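Local coordinates for blue copper protein (Hyphomicrobium denitrificans, PDB 3EF4) that binds a single copper ion and, as a pseudoazurin of the cupredoxin family, probably carries electrons in the periplasm, at residues Thr16-Ala28 and His82-Gly94. Numbering follows the deposited sequence. Where two conformers were deposited one is given.
With CU (copper (II) ion), chain D.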
# COMPACT_ATOMS: atom_id res chain seq x y z
N THR A 16 13.21 0.25 8.36
CA THR A 16 13.21 1.57 7.73
C THR A 16 12.39 1.65 6.41
O THR A 16 12.23 0.72 5.65
CB THR A 16 14.62 2.03 7.36
OG1 THR A 16 15.14 1.03 6.45
CG2 THR A 16 15.50 2.15 8.61
N MET A 17 11.91 2.85 6.17
CA MET A 17 11.10 3.28 5.02
C MET A 17 9.87 2.38 4.91
O MET A 17 9.74 1.50 4.08
CB MET A 17 11.90 3.25 3.73
CG MET A 17 13.23 3.92 3.86
SD MET A 17 13.03 5.65 4.37
CE MET A 17 14.72 6.21 4.10
N VAL A 18 8.97 2.63 5.83
CA VAL A 18 7.81 1.79 5.97
C VAL A 18 6.51 2.55 5.97
O VAL A 18 6.39 3.66 6.50
CB VAL A 18 7.88 0.94 7.26
CG1 VAL A 18 9.13 0.08 7.25
CG2 VAL A 18 7.87 1.82 8.49
N PHE A 19 5.49 1.89 5.40
CA PHE A 19 4.13 2.24 5.67
C PHE A 19 3.66 1.45 6.89
O PHE A 19 3.89 0.24 6.96
CB PHE A 19 3.25 1.88 4.46
CG PHE A 19 3.41 2.76 3.26
CD1 PHE A 19 2.93 4.05 3.18
CD2 PHE A 19 4.06 2.28 2.14
CE1 PHE A 19 3.08 4.81 2.05
CE2 PHE A 19 4.19 3.02 1.01
CZ PHE A 19 3.70 4.32 0.95
N GLN A 20 3.04 2.11 7.83
CA GLN A 20 2.58 1.47 9.05
C GLN A 20 1.08 1.67 9.21
O GLN A 20 0.64 2.83 9.41
CB GLN A 20 3.31 2.05 10.27
CG GLN A 20 2.94 1.28 11.54
CD GLN A 20 4.07 1.28 12.54
OE1 GLN A 20 4.56 2.37 12.88
NE2 GLN A 20 4.51 0.11 13.06
N PRO A 21 0.29 0.61 9.13
CA PRO A 21 0.67 -0.78 8.84
C PRO A 21 0.99 -0.96 7.37
O PRO A 21 0.60 -0.16 6.52
CB PRO A 21 -0.58 -1.59 9.20
CG PRO A 21 -1.72 -0.64 9.02
CD PRO A 21 -1.17 0.72 9.32
N GLY A 22 1.68 -2.05 7.04
CA GLY A 22 2.00 -2.42 5.70
C GLY A 22 0.90 -3.18 4.98
O GLY A 22 0.93 -3.32 3.76
N PHE A 23 -0.06 -3.69 5.74
CA PHE A 23 -1.23 -4.39 5.21
C PHE A 23 -2.44 -3.82 5.95
O PHE A 23 -2.40 -3.69 7.17
CB PHE A 23 -1.13 -5.89 5.45
CG PHE A 23 -2.43 -6.59 5.11
CD1 PHE A 23 -2.73 -6.86 3.79
CD2 PHE A 23 -3.37 -6.94 6.07
CE1 PHE A 23 -3.93 -7.46 3.44
CE2 PHE A 23 -4.58 -7.50 5.75
CZ PHE A 23 -4.87 -7.74 4.42
N VAL A 24 -3.48 -3.49 5.21
CA VAL A 24 -4.72 -3.11 5.91
C VAL A 24 -5.91 -3.65 5.13
O VAL A 24 -6.01 -3.58 3.93
CB VAL A 24 -4.82 -1.63 6.23
CG1 VAL A 24 -4.84 -0.86 4.97
CG2 VAL A 24 -6.09 -1.25 7.00
N LYS A 25 -6.80 -4.26 5.89
CA LYS A 25 -8.07 -4.79 5.42
C LYS A 25 -9.18 -3.81 5.71
O LYS A 25 -9.37 -3.35 6.83
CB LYS A 25 -8.32 -6.16 6.07
CG LYS A 25 -9.74 -6.65 5.73
CD LYS A 25 -9.86 -7.28 4.39
CE LYS A 25 -11.22 -7.91 4.07
NZ LYS A 25 -12.36 -7.06 4.52
N VAL A 26 -9.91 -3.45 4.66
CA VAL A 26 -10.97 -2.49 4.71
C VAL A 26 -12.19 -3.01 3.95
O VAL A 26 -12.17 -4.09 3.34
CB VAL A 26 -10.55 -1.12 4.15
CG1 VAL A 26 -9.24 -0.67 4.75
CG2 VAL A 26 -10.43 -1.17 2.63
N GLU A 27 -13.26 -2.24 4.06
CA GLU A 27 -14.46 -2.63 3.30
C GLU A 27 -14.78 -1.51 2.31
O GLU A 27 -14.35 -0.37 2.44
CB GLU A 27 -15.66 -2.91 4.20
CG GLU A 27 -15.48 -4.18 5.05
CD GLU A 27 -15.30 -5.48 4.30
OE1 GLU A 27 -14.92 -6.55 4.87
OE2 GLU A 27 -15.53 -5.56 3.07
N ALA A 28 -15.55 -1.88 1.29
CA ALA A 28 -15.95 -0.86 0.35
C ALA A 28 -16.65 0.31 1.04
O ALA A 28 -17.43 0.04 1.97
CB ALA A 28 -16.91 -1.49 -0.64
N HIS A 82 11.20 5.62 -2.09
CA HIS A 82 11.63 4.51 -1.25
C HIS A 82 11.14 3.14 -1.64
O HIS A 82 11.35 2.18 -0.91
CB HIS A 82 11.30 4.77 0.22
CG HIS A 82 11.93 6.03 0.73
ND1 HIS A 82 11.13 6.94 1.38
CD2 HIS A 82 13.18 6.49 0.75
CE1 HIS A 82 11.92 7.96 1.74
NE2 HIS A 82 13.16 7.70 1.33
N TYR A 83 10.52 3.01 -2.81
CA TYR A 83 10.01 1.69 -3.20
C TYR A 83 11.08 0.64 -3.22
O TYR A 83 10.90 -0.47 -2.70
CB TYR A 83 9.38 1.78 -4.57
CG TYR A 83 8.56 0.61 -5.02
CD1 TYR A 83 7.81 -0.17 -4.17
CD2 TYR A 83 8.53 0.27 -6.37
CE1 TYR A 83 7.07 -1.22 -4.62
CE2 TYR A 83 7.77 -0.78 -6.83
CZ TYR A 83 7.03 -1.55 -5.95
OH TYR A 83 6.27 -2.60 -6.36
N GLY A 84 12.24 1.00 -3.77
CA GLY A 84 13.36 0.09 -3.78
C GLY A 84 13.93 -0.27 -2.45
O GLY A 84 14.63 -1.29 -2.29
N MET A 85 13.65 0.51 -1.43
CA MET A 85 14.03 0.27 -0.06
C MET A 85 12.93 -0.46 0.66
O MET A 85 12.98 -0.63 1.87
CB MET A 85 14.33 1.61 0.65
CG MET A 85 15.67 2.21 0.25
SD MET A 85 16.06 3.90 0.73
CE MET A 85 15.50 4.70 -0.69
N GLY A 86 11.90 -0.89 -0.06
CA GLY A 86 10.88 -1.68 0.61
C GLY A 86 9.62 -0.94 1.00
O GLY A 86 8.78 -1.54 1.65
N MET A 87 9.45 0.33 0.62
CA MET A 87 8.31 1.09 1.12
C MET A 87 7.10 0.88 0.19
O MET A 87 6.89 1.54 -0.80
CB MET A 87 8.67 2.57 1.26
CG MET A 87 7.62 3.31 2.10
SD MET A 87 8.32 4.83 2.81
CE MET A 87 6.80 5.46 3.56
N VAL A 88 6.34 -0.16 0.57
CA VAL A 88 5.23 -0.71 -0.15
C VAL A 88 4.12 -1.06 0.82
O VAL A 88 4.42 -1.45 1.97
CB VAL A 88 5.62 -1.90 -1.05
CG1 VAL A 88 6.14 -3.09 -0.25
CG2 VAL A 88 4.49 -2.34 -1.95
N VAL A 89 2.87 -0.95 0.43
CA VAL A 89 1.71 -1.23 1.27
C VAL A 89 0.67 -1.92 0.41
O VAL A 89 0.53 -1.66 -0.78
CB VAL A 89 1.19 0.07 1.91
CG1 VAL A 89 0.83 1.13 0.85
CG2 VAL A 89 0.00 -0.18 2.83
N LEU A 90 -0.11 -2.78 1.06
CA LEU A 90 -1.13 -3.57 0.44
C LEU A 90 -2.47 -3.29 1.15
O LEU A 90 -2.59 -3.52 2.35
CB LEU A 90 -0.80 -5.05 0.52
CG LEU A 90 -1.78 -6.03 -0.16
CD1 LEU A 90 -1.88 -5.75 -1.64
CD2 LEU A 90 -1.36 -7.48 0.07
N VAL A 91 -3.46 -2.83 0.41
CA VAL A 91 -4.79 -2.59 0.95
C VAL A 91 -5.72 -3.64 0.35
O VAL A 91 -5.80 -3.75 -0.88
CB VAL A 91 -5.30 -1.19 0.62
CG1 VAL A 91 -6.70 -0.97 1.15
CG2 VAL A 91 -4.36 -0.14 1.17
N GLN A 92 -6.42 -4.37 1.19
CA GLN A 92 -7.45 -5.31 0.75
C GLN A 92 -8.81 -4.72 0.99
O GLN A 92 -9.16 -4.39 2.12
CB GLN A 92 -7.34 -6.58 1.57
CG GLN A 92 -8.40 -7.59 1.15
CD GLN A 92 -8.25 -8.93 1.86
OE1 GLN A 92 -7.20 -9.24 2.45
NE2 GLN A 92 -9.29 -9.74 1.75
N VAL A 93 -9.57 -4.61 -0.09
CA VAL A 93 -10.94 -4.15 -0.04
C VAL A 93 -11.85 -5.36 -0.21
O VAL A 93 -11.92 -5.93 -1.31
CB VAL A 93 -11.23 -3.10 -1.13
CG1 VAL A 93 -12.66 -2.58 -1.00
CG2 VAL A 93 -10.22 -1.97 -1.07
N GLY A 94 -12.50 -5.77 0.86
CA GLY A 94 -13.37 -6.94 0.67
C GLY A 94 -12.65 -8.17 0.22
O GLY A 94 -11.55 -8.47 0.70
CU CU D . 9.11 6.88 1.60
O HOH W 1 14.69 -0.30 3.95
O HOH W 2 6.16 -0.66 4.08
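Strands 23-26 and 88-93 run parallel, their axes 16° apart, and five backbone hydrogen bonds from Leu90 N to Gly22 O through Gly94 N to Val26 O join them. Where the chain leaves this register, before Gly22, a water bridges Phe19 N and Val88 O instead. On one face of the sheet Gln92, extended with CG anti to its backbone N, brings OE1 to the ring edge of Phe23, 3.4 Å from CZ, while Lys25 CD lies 3.4 Å from Gln92 CD. Gln92 NE2 donates to Gly94 O at 2.8 Å, with Gly94 O in the plane of the Gln92 amide, and OE1 accepts from Val123 N, which fixes the amide's rotation. A leucine in place of Gln92 would probably leave Val123 N and Gly94 O without these partners and weaken the tie to the C-terminal segment. On the other face, Val24 CG1 meets Val91 CG2 and Val26 CG2 meets Val93 CG2. Nearer the copper, the Phe19 ring is sandwiched: Met87 CE stands over the centre of one face, 4.0 Å from the centroid, and Val89 CG1 covers the opposite face nearer the rim. Met17, bent at chi2 (-59°), lays SD 3.5 Å from the His82 ring centroid, only 4° off the normal. His82 ND1 (2.0 Å) and Met87 SD (2.5 Å) both bind the copper, whose coordination His41 and Cys79 complete. The ligand loop of this cupredoxin thus leads directly into strand 88-93, and Met17 over His82 and Phe19 against Met87 are second-shell contacts likely to restrict how these two ligand side chains can turn.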